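Local atomic coordinates of 433aa long hypothetical phosphoribosylglycinamide formyl transferase (Pyrococcus horikoshii, PDB entry 2CZG), a protein that belongs to the ATP-grasp superfamily and joins a Rossmann-like preATP-grasp domain, an ATP-grasp domain and a PurT-type C-terminal region in one chain. Residues Glu213-His218 and Thr227-Pro232; Ala97-Glu102 and Asn111-Trp116; Asn370-Leu375 and Ile389-Asp394; Leu25-Leu30 and Pro55-Ala60. All blocks are in the same frame, centred on the assembly; numbering follows the deposited sequence.

Contact 1 (Glu213-His218 and Thr227-Pro232); sequences ELAVRH and TTFPKP
Val216 O is gripped twice from the neighbouring strand: Thr228 N donates to it at 3.1 Å, and the CA-H of Thr227 points at it with Thr227 CA 3.3 Å from Val216 O. The return bond, Val216 N to Thr228 O at 3.2 Å, is nearly straight (170°) and closes a hydrogen-bonded antiparallel pair in the beta hairpin of strands 209-219 and 225-229, within the ATP-grasp domain. The short strand axes run at 144° to one another. Before this pair the first strand is interrupted by an inverse gamma turn centred on Leu214, where Leu214 CB packs on Pro230 CG at 4.1 Å. At the start of the turn, Glu213 has CG anti to the backbone N (chi1 -178°) and bends at its next bond, bringing OE2 to the edge of the Phe229 ring, 3.3 Å from Phe229 CB. Ala215 CB meets the same ring at Phe229 CE2, 3.7 Å away, while Tyr260 of helix 253-270 also touches it. At the far end Arg217, whose NE bonds to Gly272 O, reaches Thr227 through a water: this molecule lies in the guanidinium plane, 2.5 Å from both Arg217 NH1 and Thr227 OG1.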
loop_
_atom_site.group_PDB
_atom_site.type_symbol
_atom_site.label_atom_id
_atom_site.label_comp_id
_atom_site.label_asym_id
_atom_site.label_seq_id
_atom_site.Cartn_x
_atom_site.Cartn_y
_atom_site.Cartn_z
ATOM N N GLU A 213 7.162 9.201 -19.419
ATOM C CA GLU A 213 8.172 9.645 -18.475
ATOM C C GLU A 213 7.379 10.337 -17.371
ATOM O O GLU A 213 6.671 11.319 -17.631
ATOM C CB GLU A 213 9.165 10.605 -19.127
ATOM C CG GLU A 213 10.289 11.062 -18.198
ATOM C CD GLU A 213 10.945 9.914 -17.439
ATOM O OE1 GLU A 213 11.148 8.824 -18.029
ATOM O OE2 GLU A 213 11.277 10.108 -16.243
ATOM N N LEU A 214 7.488 9.803 -16.153
ATOM C CA LEU A 214 6.749 10.304 -14.993
ATOM C C LEU A 214 7.479 11.388 -14.203
ATOM O O LEU A 214 7.667 11.291 -12.978
ATOM C CB LEU A 214 6.387 9.119 -14.088
ATOM C CG LEU A 214 5.445 8.116 -14.773
ATOM C CD1 LEU A 214 5.464 6.777 -14.028
ATOM C CD2 LEU A 214 4.026 8.702 -14.838
ATOM N N ALA A 215 7.859 12.444 -14.913
ATOM C CA ALA A 215 8.583 13.549 -14.314
ATOM C C ALA A 215 7.769 14.220 -13.208
ATOM O O ALA A 215 6.582 14.494 -13.384
ATOM C CB ALA A 215 8.956 14.560 -15.392
ATOM N N VAL A 216 8.417 14.494 -12.075
ATOM C CA VAL A 216 7.730 15.140 -10.959
ATOM C C VAL A 216 8.362 16.466 -10.579
ATOM O O VAL A 216 9.574 16.546 -10.358
ATOM C CB VAL A 216 7.750 14.295 -9.670
ATOM C CG1 VAL A 216 6.600 14.736 -8.770
ATOM C CG2 VAL A 216 7.682 12.834 -9.982
ATOM N N ARG A 217 7.532 17.499 -10.480
ATOM C CA ARG A 217 7.997 18.816 -10.078
ATOM C C ARG A 217 7.659 18.971 -8.590
ATOM O O ARG A 217 6.494 18.907 -8.188
ATOM C CB ARG A 217 7.300 19.905 -10.908
ATOM C CG ARG A 217 7.828 20.021 -12.355
ATOM C CD ARG A 217 7.074 21.071 -13.170
ATOM N NE ARG A 217 7.097 22.397 -12.562
ATOM C CZ ARG A 217 8.086 23.288 -12.688
ATOM N NH1 ARG A 217 9.163 23.012 -13.411
ATOM N NH2 ARG A 217 7.982 24.476 -12.100
ATOM N N HIS A 218 8.688 19.154 -7.773
ATOM C CA HIS A 218 8.500 19.304 -6.339
ATOM C C HIS A 218 9.581 20.214 -5.750
ATOM O O HIS A 218 10.538 20.594 -6.432
ATOM C CB HIS A 218 8.589 17.945 -5.685
ATOM C CG HIS A 218 9.915 17.283 -5.879
ATOM N ND1 HIS A 218 10.931 17.366 -4.949
ATOM C CD2 HIS A 218 10.407 16.555 -6.910
ATOM C CE1 HIS A 218 11.989 16.713 -5.398
ATOM N NE2 HIS A 218 11.698 16.216 -6.584
ATOM N N THR A 227 12.932 19.044 -10.760
ATOM C CA THR A 227 12.226 18.036 -11.507
ATOM C C THR A 227 13.054 16.776 -11.407
ATOM O O THR A 227 14.222 16.783 -11.780
ATOM C CB THR A 227 12.098 18.439 -12.987
ATOM O OG1 THR A 227 11.609 19.780 -13.071
ATOM C CG2 THR A 227 11.112 17.531 -13.706
ATOM N N THR A 228 12.481 15.699 -10.873
ATOM C CA THR A 228 13.241 14.462 -10.787
ATOM C C THR A 228 12.612 13.425 -11.698
ATOM O O THR A 228 11.395 13.399 -11.906
ATOM C CB THR A 228 13.375 13.946 -9.331
ATOM O OG1 THR A 228 12.648 12.731 -9.170
ATOM C CG2 THR A 228 12.910 14.980 -8.381
ATOM N N PHE A 229 13.447 12.573 -12.267
ATOM C CA PHE A 229 12.932 11.616 -13.214
ATOM C C PHE A 229 13.046 10.139 -12.888
ATOM O O PHE A 229 14.128 9.638 -12.582
ATOM C CB PHE A 229 13.584 11.845 -14.590
ATOM C CG PHE A 229 13.512 13.267 -15.086
ATOM C CD1 PHE A 229 14.437 14.223 -14.658
ATOM C CD2 PHE A 229 12.544 13.642 -16.010
ATOM C CE1 PHE A 229 14.395 15.530 -15.147
ATOM C CE2 PHE A 229 12.490 14.945 -16.507
ATOM C CZ PHE A 229 13.422 15.895 -16.071
ATOM N N PRO A 230 11.912 9.422 -12.945
ATOM C CA PRO A 230 11.864 7.978 -12.684
ATOM C C PRO A 230 12.290 7.337 -14.000
ATOM O O PRO A 230 12.363 8.022 -15.030
ATOM C CB PRO A 230 10.382 7.710 -12.412
ATOM C CG PRO A 230 9.874 9.037 -11.923
ATOM C CD PRO A 230 10.559 9.998 -12.859
ATOM N N LYS A 231 12.560 6.035 -13.972
ATOM C CA LYS A 231 12.934 5.335 -15.198
ATOM C C LYS A 231 11.757 5.403 -16.155
ATOM O O LYS A 231 10.600 5.376 -15.735
ATOM C CB LYS A 231 13.272 3.870 -14.911
ATOM C CG LYS A 231 14.674 3.656 -14.360
ATOM C CD LYS A 231 15.718 3.998 -15.409
ATOM C CE LYS A 231 17.134 3.829 -14.864
ATOM N NZ LYS A 231 18.164 3.821 -15.954
ATOM N N PRO A 232 12.034 5.513 -17.464
ATOM C CA PRO A 232 10.956 5.578 -18.455
ATOM C C PRO A 232 10.069 4.340 -18.350
ATOM O O PRO A 232 10.565 3.230 -18.124
ATOM C CB PRO A 232 11.717 5.627 -19.786
ATOM C CG PRO A 232 12.971 6.352 -19.428
ATOM C CD PRO A 232 13.348 5.704 -18.105
HETATM O O HOH W 1 10.106 21.012 -14.662
#

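Contact 2 (Ala97-Glu102 and Asn111-Trp116); sequences ALFEFE and NARATW
The helical segments carrying Phe99 and Ala112 run antiparallel, at 168° between their directions, with axes 9.4 Å apart at closest approach. Glu102 reaches from one to the first turn of the other. Its CG is anti to the backbone N (chi1 -173°) and the chain continues extended, so that OE2 accepts Ala112 N at 2.7 Å, met from above the carboxylate plane. OE1 takes a hydrogen from a water that accepts from Arg113 N, so one carboxylate serves two neighbouring N-H groups of the helix start, one directly and one through the water, and its negative charge would probably be stabilised there. Asn111 is the N-cap: its OD1 accepts Ala114 N at 2.8 Å, and its ND2 is held by Leu270 O. This is an antiparallel helix pair of the preATP-grasp domain, helix 95-103 leading into helix 112-119. Phe99 reaches across with its ring. Ala112 CB stands over one face of that ring in a CH-pi contact, 3.9 Å from the centroid, and the ring edge turns to the face of Trp116 in an offset edge-to-face pair, planes at 71°. Phe99 CE2 also lies over the centre of the Arg113 guanidinium, 4.0 Å above its plane. The Leu98 and Thr115 side chains cross at about a right angle, Leu98 CD1 4.0 Å from Thr115 CG2.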
loop_
_atom_site.group_PDB
_atom_site.type_symbol
_atom_site.label_atom_id
_atom_site.label_comp_id
_atom_site.label_asym_id
_atom_site.label_seq_id
_atom_site.Cartn_x
_atom_site.Cartn_y
_atom_site.Cartn_z
ATOM N N ALA A 97 -14.083 26.547 -13.616
ATOM C CA ALA A 97 -14.088 26.368 -12.162
ATOM C C ALA A 97 -12.639 26.279 -11.644
ATOM O O ALA A 97 -12.274 26.964 -10.695
ATOM C CB ALA A 97 -14.865 25.097 -11.775
ATOM N N LEU A 98 -11.813 25.447 -12.269
ATOM C CA LEU A 98 -10.417 25.337 -11.839
ATOM C C LEU A 98 -9.723 26.713 -11.843
ATOM O O LEU A 98 -9.052 27.067 -10.874
ATOM C CB LEU A 98 -9.647 24.354 -12.734
ATOM C CG LEU A 98 -10.145 22.900 -12.758
ATOM C CD1 LEU A 98 -9.167 22.004 -13.560
ATOM C CD2 LEU A 98 -10.268 22.389 -11.319
ATOM N N PHE A 99 -9.891 27.490 -12.916
ATOM C CA PHE A 99 -9.261 28.813 -12.970
ATOM C C PHE A 99 -9.778 29.670 -11.819
ATOM O O PHE A 99 -9.006 30.347 -11.131
ATOM C CB PHE A 99 -9.535 29.520 -14.312
ATOM C CG PHE A 99 -8.677 29.026 -15.444
ATOM C CD1 PHE A 99 -9.203 28.191 -16.418
ATOM C CD2 PHE A 99 -7.325 29.362 -15.508
ATOM C CE1 PHE A 99 -8.399 27.685 -17.441
ATOM C CE2 PHE A 99 -6.504 28.863 -16.531
ATOM C CZ PHE A 99 -7.047 28.021 -17.495
ATOM N N GLU A 100 -11.083 29.617 -11.584
ATOM C CA GLU A 100 -11.665 30.399 -10.508
ATOM C C GLU A 100 -11.144 29.986 -9.129
ATOM O O GLU A 100 -10.895 30.857 -8.282
ATOM C CB GLU A 100 -13.193 30.312 -10.570
ATOM C CG GLU A 100 -13.782 31.099 -11.742
ATOM C CD GLU A 100 -15.304 31.051 -11.812
ATOM O OE1 GLU A 100 -15.953 30.866 -10.756
ATOM O OE2 GLU A 100 -15.857 31.223 -12.928
ATOM N N PHE A 101 -10.964 28.681 -8.891
ATOM C CA PHE A 101 -10.460 28.232 -7.590
ATOM C C PHE A 101 -9.060 28.810 -7.375
ATOM O O PHE A 101 -8.756 29.376 -6.327
ATOM C CB PHE A 101 -10.366 26.694 -7.500
ATOM C CG PHE A 101 -11.669 25.979 -7.720
ATOM C CD1 PHE A 101 -12.877 26.568 -7.367
ATOM C CD2 PHE A 101 -11.682 24.707 -8.264
ATOM C CE1 PHE A 101 -14.074 25.894 -7.555
ATOM C CE2 PHE A 101 -12.874 24.030 -8.454
ATOM C CZ PHE A 101 -14.073 24.626 -8.097
ATOM N N GLU A 102 -8.218 28.645 -8.389
ATOM C CA GLU A 102 -6.832 29.116 -8.368
ATOM C C GLU A 102 -6.783 30.630 -8.147
ATOM O O GLU A 102 -6.058 31.120 -7.288
ATOM C CB GLU A 102 -6.170 28.737 -9.698
ATOM C CG GLU A 102 -4.699 29.012 -9.775
ATOM C CD GLU A 102 -4.101 28.456 -11.048
ATOM O OE1 GLU A 102 -4.233 29.104 -12.116
ATOM O OE2 GLU A 102 -3.511 27.356 -10.979
ATOM N N ASN A 111 -1.371 23.368 -11.836
ATOM C CA ASN A 111 -1.906 24.737 -11.955
ATOM C C ASN A 111 -3.071 24.618 -12.940
ATOM O O ASN A 111 -3.129 23.647 -13.702
ATOM C CB ASN A 111 -0.860 25.789 -12.410
ATOM C CG ASN A 111 -0.168 25.437 -13.711
ATOM O OD1 ASN A 111 -0.808 25.233 -14.739
ATOM N ND2 ASN A 111 1.159 25.388 -13.672
ATOM N N ALA A 112 -4.007 25.567 -12.924
ATOM C CA ALA A 112 -5.162 25.464 -13.820
ATOM C C ALA A 112 -4.790 25.385 -15.299
ATOM O O ALA A 112 -5.271 24.505 -16.023
ATOM C CB ALA A 112 -6.118 26.634 -13.591
ATOM N N ARG A 113 -3.929 26.305 -15.732
ATOM C CA ARG A 113 -3.489 26.385 -17.117
ATOM C C ARG A 113 -3.051 25.038 -17.695
ATOM O O ARG A 113 -3.385 24.698 -18.833
ATOM C CB ARG A 113 -2.347 27.403 -17.225
ATOM C CG ARG A 113 -1.901 27.752 -18.648
ATOM C CD ARG A 113 -2.978 28.518 -19.434
ATOM N NE ARG A 113 -3.246 29.860 -18.905
ATOM C CZ ARG A 113 -4.225 30.664 -19.335
ATOM N NH1 ARG A 113 -5.044 30.275 -20.306
ATOM N NH2 ARG A 113 -4.391 31.861 -18.788
ATOM N N ALA A 114 -2.304 24.265 -16.916
ATOM C CA ALA A 114 -1.824 22.975 -17.404
ATOM C C ALA A 114 -2.965 22.036 -17.814
ATOM O O ALA A 114 -2.906 21.416 -18.879
ATOM C CB ALA A 114 -0.937 22.317 -16.355
ATOM N N THR A 115 -3.999 21.927 -16.983
ATOM C CA THR A 115 -5.122 21.059 -17.318
ATOM C C THR A 115 -5.804 21.590 -18.582
ATOM O O THR A 115 -6.216 20.815 -19.444
ATOM C CB THR A 115 -6.166 20.987 -16.170
ATOM O OG1 THR A 115 -5.580 20.368 -15.015
ATOM C CG2 THR A 115 -7.367 20.175 -16.601
ATOM N N TRP A 116 -5.909 22.912 -18.685
ATOM C CA TRP A 116 -6.534 23.565 -19.836
ATOM C C TRP A 116 -5.770 23.275 -21.132
ATOM O O TRP A 116 -6.371 22.918 -22.142
ATOM C CB TRP A 116 -6.606 25.082 -19.604
ATOM C CG TRP A 116 -7.293 25.850 -20.709
ATOM C CD1 TRP A 116 -8.639 25.919 -20.954
ATOM C CD2 TRP A 116 -6.663 26.640 -21.722
ATOM N NE1 TRP A 116 -8.881 26.705 -22.056
ATOM C CE2 TRP A 116 -7.685 27.159 -22.546
ATOM C CE3 TRP A 116 -5.331 26.961 -22.012
ATOM C CZ2 TRP A 116 -7.417 27.979 -23.643
ATOM C CZ3 TRP A 116 -5.063 27.781 -23.107
ATOM C CH2 TRP A 116 -6.103 28.277 -23.907
HETATM O O HOH W 2 -2.780 28.373 -14.335
#

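Contact 3 (Asn370-Leu375 and Ile389-Asp394); sequences NATVRL and IALAWD
Trp393 lays one face of its indole over the peptide joining Asn370 to Ala371. Asn370 O sits over the ring centre, 3.4 Å above the plane, Ala371 N lies nearer the rim, and Asn370 CB adds a CH-pi contact to the five-membered ring. The same Asn370 O accepts Trp393 N at 3.0 Å, so the carbonyl is bonded by the backbone N-H and lies packed under the indole; CG of Trp393, set between its backbone N and carbonyl carbon (chi1 48°), folds the indole back over that peptide. Next along the antiparallel strands 371-375 and 389-393, two hydrogen-bonded pairs follow, Thr372 with Leu391 (Leu391 N to Thr372 O 2.7 Å) and Arg374 with Ile389 (Arg374 N to Ile389 O 2.9 Å). Thr372 CG2 touches the edge of the indole, 4.1 Å from Trp393 CH2, and also lies over the Arg374 guanidinium. On the other sheet face, Ala371, Val373 and Ala390 touch Val407 of helix 397-409. Arg374 NH1 bonds back to Val373 O at 3.1 Å and forms a salt bridge with Glu37 of the second subunit. The buried guanidinium is therefore fixed by its own strand, and its charge is probably balanced across the subunit interface.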
loop_
_atom_site.group_PDB
_atom_site.type_symbol
_atom_site.label_atom_id
_atom_site.label_comp_id
_atom_site.label_asym_id
_atom_site.label_seq_id
_atom_site.Cartn_x
_atom_site.Cartn_y
_atom_site.Cartn_z
ATOM N N ASN A 370 5.704 -13.926 -7.387
ATOM C CA ASN A 370 6.092 -12.555 -7.720
ATOM C C ASN A 370 5.037 -11.767 -8.496
ATOM O O ASN A 370 5.346 -11.024 -9.443
ATOM C CB ASN A 370 7.411 -12.562 -8.514
ATOM C CG ASN A 370 8.564 -13.224 -7.753
ATOM O OD1 ASN A 370 9.616 -13.514 -8.328
ATOM N ND2 ASN A 370 8.376 -13.453 -6.467
ATOM N N ALA A 371 3.784 -11.943 -8.115
ATOM C CA ALA A 371 2.712 -11.208 -8.762
ATOM C C ALA A 371 1.544 -11.108 -7.810
ATOM O O ALA A 371 1.532 -11.727 -6.741
ATOM C CB ALA A 371 2.279 -11.906 -10.041
ATOM N N THR A 372 0.564 -10.314 -8.201
ATOM C CA THR A 372 -0.642 -10.158 -7.420
ATOM C C THR A 372 -1.589 -9.335 -8.265
ATOM O O THR A 372 -1.227 -8.905 -9.358
ATOM C CB THR A 372 -0.380 -9.435 -6.082
ATOM O OG1 THR A 372 -1.530 -9.576 -5.251
ATOM C CG2 THR A 372 -0.118 -7.954 -6.304
ATOM N N VAL A 373 -2.809 -9.131 -7.780
ATOM C CA VAL A 373 -3.754 -8.328 -8.521
ATOM C C VAL A 373 -4.292 -7.220 -7.628
ATOM O O VAL A 373 -4.071 -7.225 -6.422
ATOM C CB VAL A 373 -4.933 -9.180 -9.024
ATOM C CG1 VAL A 373 -4.404 -10.363 -9.805
ATOM C CG2 VAL A 373 -5.794 -9.642 -7.852
ATOM N N ARG A 374 -4.962 -6.253 -8.236
ATOM C CA ARG A 374 -5.603 -5.175 -7.496
ATOM C C ARG A 374 -6.961 -5.062 -8.162
ATOM O O ARG A 374 -7.060 -4.996 -9.395
ATOM C CB ARG A 374 -4.839 -3.851 -7.606
ATOM C CG ARG A 374 -3.970 -3.527 -6.391
ATOM C CD ARG A 374 -2.659 -4.327 -6.371
ATOM N NE ARG A 374 -1.907 -4.078 -5.140
ATOM C CZ ARG A 374 -2.034 -4.792 -4.017
ATOM N NH1 ARG A 374 -2.877 -5.822 -3.954
ATOM N NH2 ARG A 374 -1.338 -4.457 -2.938
ATOM N N LEU A 375 -8.011 -5.101 -7.355
ATOM C CA LEU A 375 -9.364 -4.999 -7.884
ATOM C C LEU A 375 -9.870 -3.666 -7.347
ATOM O O LEU A 375 -9.917 -3.445 -6.140
ATOM C CB LEU A 375 -10.186 -6.199 -7.410
ATOM C CG LEU A 375 -9.485 -7.534 -7.769
ATOM C CD1 LEU A 375 -10.239 -8.705 -7.179
ATOM C CD2 LEU A 375 -9.380 -7.685 -9.282
ATOM N N ILE A 389 -6.088 -4.681 -12.190
ATOM C CA ILE A 389 -4.852 -4.945 -12.931
ATOM C C ILE A 389 -4.120 -6.097 -12.266
ATOM O O ILE A 389 -4.354 -6.400 -11.092
ATOM C CB ILE A 389 -3.825 -3.766 -12.907
ATOM C CG1 ILE A 389 -3.606 -3.323 -11.461
ATOM C CG2 ILE A 389 -4.247 -2.634 -13.834
ATOM C CD1 ILE A 389 -2.415 -2.395 -11.280
ATOM N N ALA A 390 -3.233 -6.727 -13.024
ATOM C CA ALA A 390 -2.391 -7.783 -12.493
ATOM C C ALA A 390 -1.080 -7.019 -12.407
ATOM O O ALA A 390 -0.787 -6.190 -13.278
ATOM C CB ALA A 390 -2.266 -8.940 -13.471
ATOM N N LEU A 391 -0.326 -7.275 -11.345
ATOM C CA LEU A 391 0.961 -6.634 -11.070
ATOM C C LEU A 391 1.974 -7.765 -10.943
ATOM O O LEU A 391 1.701 -8.761 -10.264
ATOM C CB LEU A 391 0.904 -5.894 -9.725
ATOM C CG LEU A 391 0.920 -4.374 -9.608
ATOM C CD1 LEU A 391 0.843 -3.990 -8.124
ATOM C CD2 LEU A 391 2.199 -3.810 -10.232
ATOM N N ALA A 392 3.139 -7.605 -11.566
ATOM C CA ALA A 392 4.194 -8.612 -11.506
ATOM C C ALA A 392 5.585 -7.962 -11.487
ATOM O O ALA A 392 5.793 -6.879 -12.044
ATOM C CB ALA A 392 4.067 -9.568 -12.703
ATOM N N TRP A 393 6.542 -8.623 -10.848
ATOM C CA TRP A 393 7.886 -8.078 -10.765
ATOM C C TRP A 393 8.929 -9.172 -10.904
ATOM O O TRP A 393 8.690 -10.325 -10.538
ATOM C CB TRP A 393 8.063 -7.344 -9.441
ATOM C CG TRP A 393 7.589 -8.148 -8.276
ATOM C CD1 TRP A 393 8.333 -9.004 -7.497
ATOM C CD2 TRP A 393 6.258 -8.184 -7.756
ATOM N NE1 TRP A 393 7.540 -9.559 -6.523
ATOM C CE2 TRP A 393 6.262 -9.081 -6.659
ATOM C CE3 TRP A 393 5.062 -7.548 -8.110
ATOM C CZ2 TRP A 393 5.109 -9.357 -5.910
ATOM C CZ3 TRP A 393 3.911 -7.822 -7.362
ATOM C CH2 TRP A 393 3.948 -8.722 -6.273
ATOM N N ASP A 394 10.092 -8.797 -11.426
ATOM C CA ASP A 394 11.171 -9.743 -11.651
ATOM C C ASP A 394 12.432 -8.973 -12.053
ATOM O O ASP A 394 12.361 -7.835 -12.519
ATOM C CB ASP A 394 10.747 -10.716 -12.768
ATOM C CG ASP A 394 11.712 -11.873 -12.952
ATOM O OD1 ASP A 394 12.779 -11.672 -13.570
ATOM O OD2 ASP A 394 11.401 -12.983 -12.477
#

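Contact 4 (Leu25-Leu30 and Pro55-Ala60); sequences LGSGEL and PAMQVA
Ser27 and Met57 reach one another through their torsions. Ser27 OG stands anti to the carbonyl carbon, beside the backbone N (chi1 -57°), while Met57, with CG between its backbone N and carbonyl carbon (chi1 77°), runs extended at chi2 and bends at its last torsion, placing Met57 CE 3.7 Å from Ser27 OG. Ser27 CB and Ala56 CB meet at 3.6 Å, the closest side-chain pair of the two segments. The polar link is a single backbone bond: Ala56 N donates to Ser27 O at 2.8 Å with an almost straight N-H (177°), although the donor stands well above the carbonyl plane. Pro55 has no amide hydrogen and instead brings its ring beside the same oxygen, Pro55 CD 3.3 Å from Ser27 O, while Pro55 CB lies against Gly28 C at 4.0 Å.

The glycine-containing turn after strand 21-25, with Gly26 at a positive phi and Gly28 as the N-cap of helix 29-40, is consistent with the glycine-rich loop of a Rossmann-type fold, to whose clan the preATP-grasp domain belongs. The short, loosely hydrogen-bonded helix 55-59 packs against that loop. Asp49 accepts from Ser27 N, Val48 O pairs with Ser27 OG, and Glu89 takes Gly28 N. Glu29 OE1 forms a salt bridge with Lys378. In this buried place the N, O and OG of Ser27 are each matched by a partner, which probably helps to fix the turn.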
loop_
_atom_site.group_PDB
_atom_site.type_symbol
_atom_site.label_atom_id
_atom_site.label_comp_id
_atom_site.label_asym_id
_atom_site.label_seq_id
_atom_site.Cartn_x
_atom_site.Cartn_y
_atom_site.Cartn_z
ATOM N N LEU A 25 -10.772 15.305 -7.534
ATOM C CA LEU A 25 -11.854 15.516 -8.493
ATOM C C LEU A 25 -11.664 14.385 -9.492
ATOM O O LEU A 25 -10.890 14.504 -10.442
ATOM C CB LEU A 25 -11.720 16.891 -9.170
ATOM C CG LEU A 25 -11.751 18.108 -8.224
ATOM C CD1 LEU A 25 -11.618 19.408 -9.034
ATOM C CD2 LEU A 25 -13.045 18.123 -7.443
ATOM N N GLY A 26 -12.373 13.285 -9.246
ATOM C CA GLY A 26 -12.264 12.083 -10.058
ATOM C C GLY A 26 -11.830 11.039 -9.041
ATOM O O GLY A 26 -10.805 11.218 -8.360
ATOM N N SER A 27 -12.584 9.950 -8.927
ATOM C CA SER A 27 -12.274 8.942 -7.920
ATOM C C SER A 27 -12.054 7.528 -8.423
ATOM O O SER A 27 -12.463 6.553 -7.753
ATOM C CB SER A 27 -13.386 8.923 -6.874
ATOM O OG SER A 27 -13.577 10.196 -6.281
ATOM N N GLY A 28 -11.397 7.424 -9.580
ATOM C CA GLY A 28 -11.099 6.143 -10.191
ATOM C C GLY A 28 -9.914 5.484 -9.523
ATOM O O GLY A 28 -9.473 5.934 -8.474
ATOM N N GLU A 29 -9.388 4.431 -10.142
ATOM C CA GLU A 29 -8.272 3.677 -9.583
ATOM C C GLU A 29 -7.018 4.503 -9.268
ATOM O O GLU A 29 -6.247 4.135 -8.374
ATOM C CB GLU A 29 -7.897 2.506 -10.520
ATOM C CG GLU A 29 -7.620 2.937 -11.966
ATOM C CD GLU A 29 -8.881 2.927 -12.825
ATOM O OE1 GLU A 29 -9.938 3.364 -12.329
ATOM O OE2 GLU A 29 -8.815 2.481 -13.994
ATOM N N LEU A 30 -6.801 5.597 -9.994
ATOM C CA LEU A 30 -5.630 6.444 -9.743
ATOM C C LEU A 30 -5.882 7.290 -8.492
ATOM O O LEU A 30 -5.026 7.388 -7.618
ATOM C CB LEU A 30 -5.340 7.340 -10.949
ATOM C CG LEU A 30 -5.268 6.616 -12.301
ATOM C CD1 LEU A 30 -4.965 7.609 -13.381
ATOM C CD2 LEU A 30 -4.200 5.541 -12.273
ATOM N N PRO A 55 -14.084 4.005 -6.624
ATOM C CA PRO A 55 -12.906 3.497 -5.912
ATOM C C PRO A 55 -12.259 4.389 -4.848
ATOM O O PRO A 55 -12.084 3.960 -3.706
ATOM C CB PRO A 55 -11.949 3.163 -7.039
ATOM C CG PRO A 55 -12.886 2.642 -8.094
ATOM C CD PRO A 55 -14.024 3.668 -8.060
ATOM N N ALA A 56 -11.880 5.615 -5.196
ATOM C CA ALA A 56 -11.210 6.464 -4.219
ATOM C C ALA A 56 -12.119 6.840 -3.074
ATOM O O ALA A 56 -11.661 7.121 -1.979
ATOM C CB ALA A 56 -10.649 7.733 -4.854
ATOM N N MET A 57 -13.411 6.846 -3.321
ATOM C CA MET A 57 -14.181 7.246 -2.177
ATOM C C MET A 57 -14.543 6.142 -1.208
ATOM O O MET A 57 -15.079 6.428 -0.141
ATOM C CB MET A 57 -15.365 8.090 -2.617
ATOM C CG MET A 57 -16.494 7.396 -3.197
ATOM S SD MET A 57 -17.698 8.562 -4.147
ATOM C CE MET A 57 -16.910 9.414 -4.992
ATOM N N GLN A 58 -14.204 4.902 -1.523
ATOM C CA GLN A 58 -14.439 3.847 -0.556
ATOM C C GLN A 58 -13.294 3.979 0.466
ATOM O O GLN A 58 -13.437 3.608 1.622
ATOM C CB GLN A 58 -14.424 2.469 -1.227
ATOM C CG GLN A 58 -15.669 2.149 -2.033
ATOM C CD GLN A 58 -15.516 0.942 -2.851
ATOM O OE1 GLN A 58 -15.038 -0.131 -2.375
ATOM N NE2 GLN A 58 -15.892 0.961 -4.130
ATOM N N VAL A 59 -12.165 4.536 0.027
ATOM C CA VAL A 59 -10.963 4.731 0.853
ATOM C C VAL A 59 -10.896 6.104 1.547
ATOM O O VAL A 59 -10.247 6.252 2.577
ATOM C CB VAL A 59 -9.660 4.542 -0.019
ATOM C CG1 VAL A 59 -8.434 5.102 0.703
ATOM C CG2 VAL A 59 -9.433 3.064 -0.278
ATOM N N ALA A 60 -11.563 7.096 0.972
ATOM C CA ALA A 60 -11.584 8.453 1.494
ATOM C C ALA A 60 -12.365 8.652 2.803
ATOM O O ALA A 60 -13.182 7.824 3.196
ATOM C CB ALA A 60 -12.148 9.402 0.412
#

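Contacts 2 and 4 belong to the preATP-grasp domain and meet directly, Leu98 CD2 lying 4.0 Å from Leu25 CD1, although their centres are 21 Å apart. Contacts 1 and 3 share the large mixed sheet, yet their centres stand about 23 Å apart and their nearest atoms about 12 Å. Contacts 3 and 4 do not touch, with nearest atoms about 7 Å apart, but both reach the second subunit. The widest separation is between contacts 2 and 3, about 35 Å between centres, on opposite sides of the chain's centre. Glycerol lies near Thr227 and near Asn370, and sulfate near Glu29; these probably come from the crystallisation liquor, though they may mark pockets.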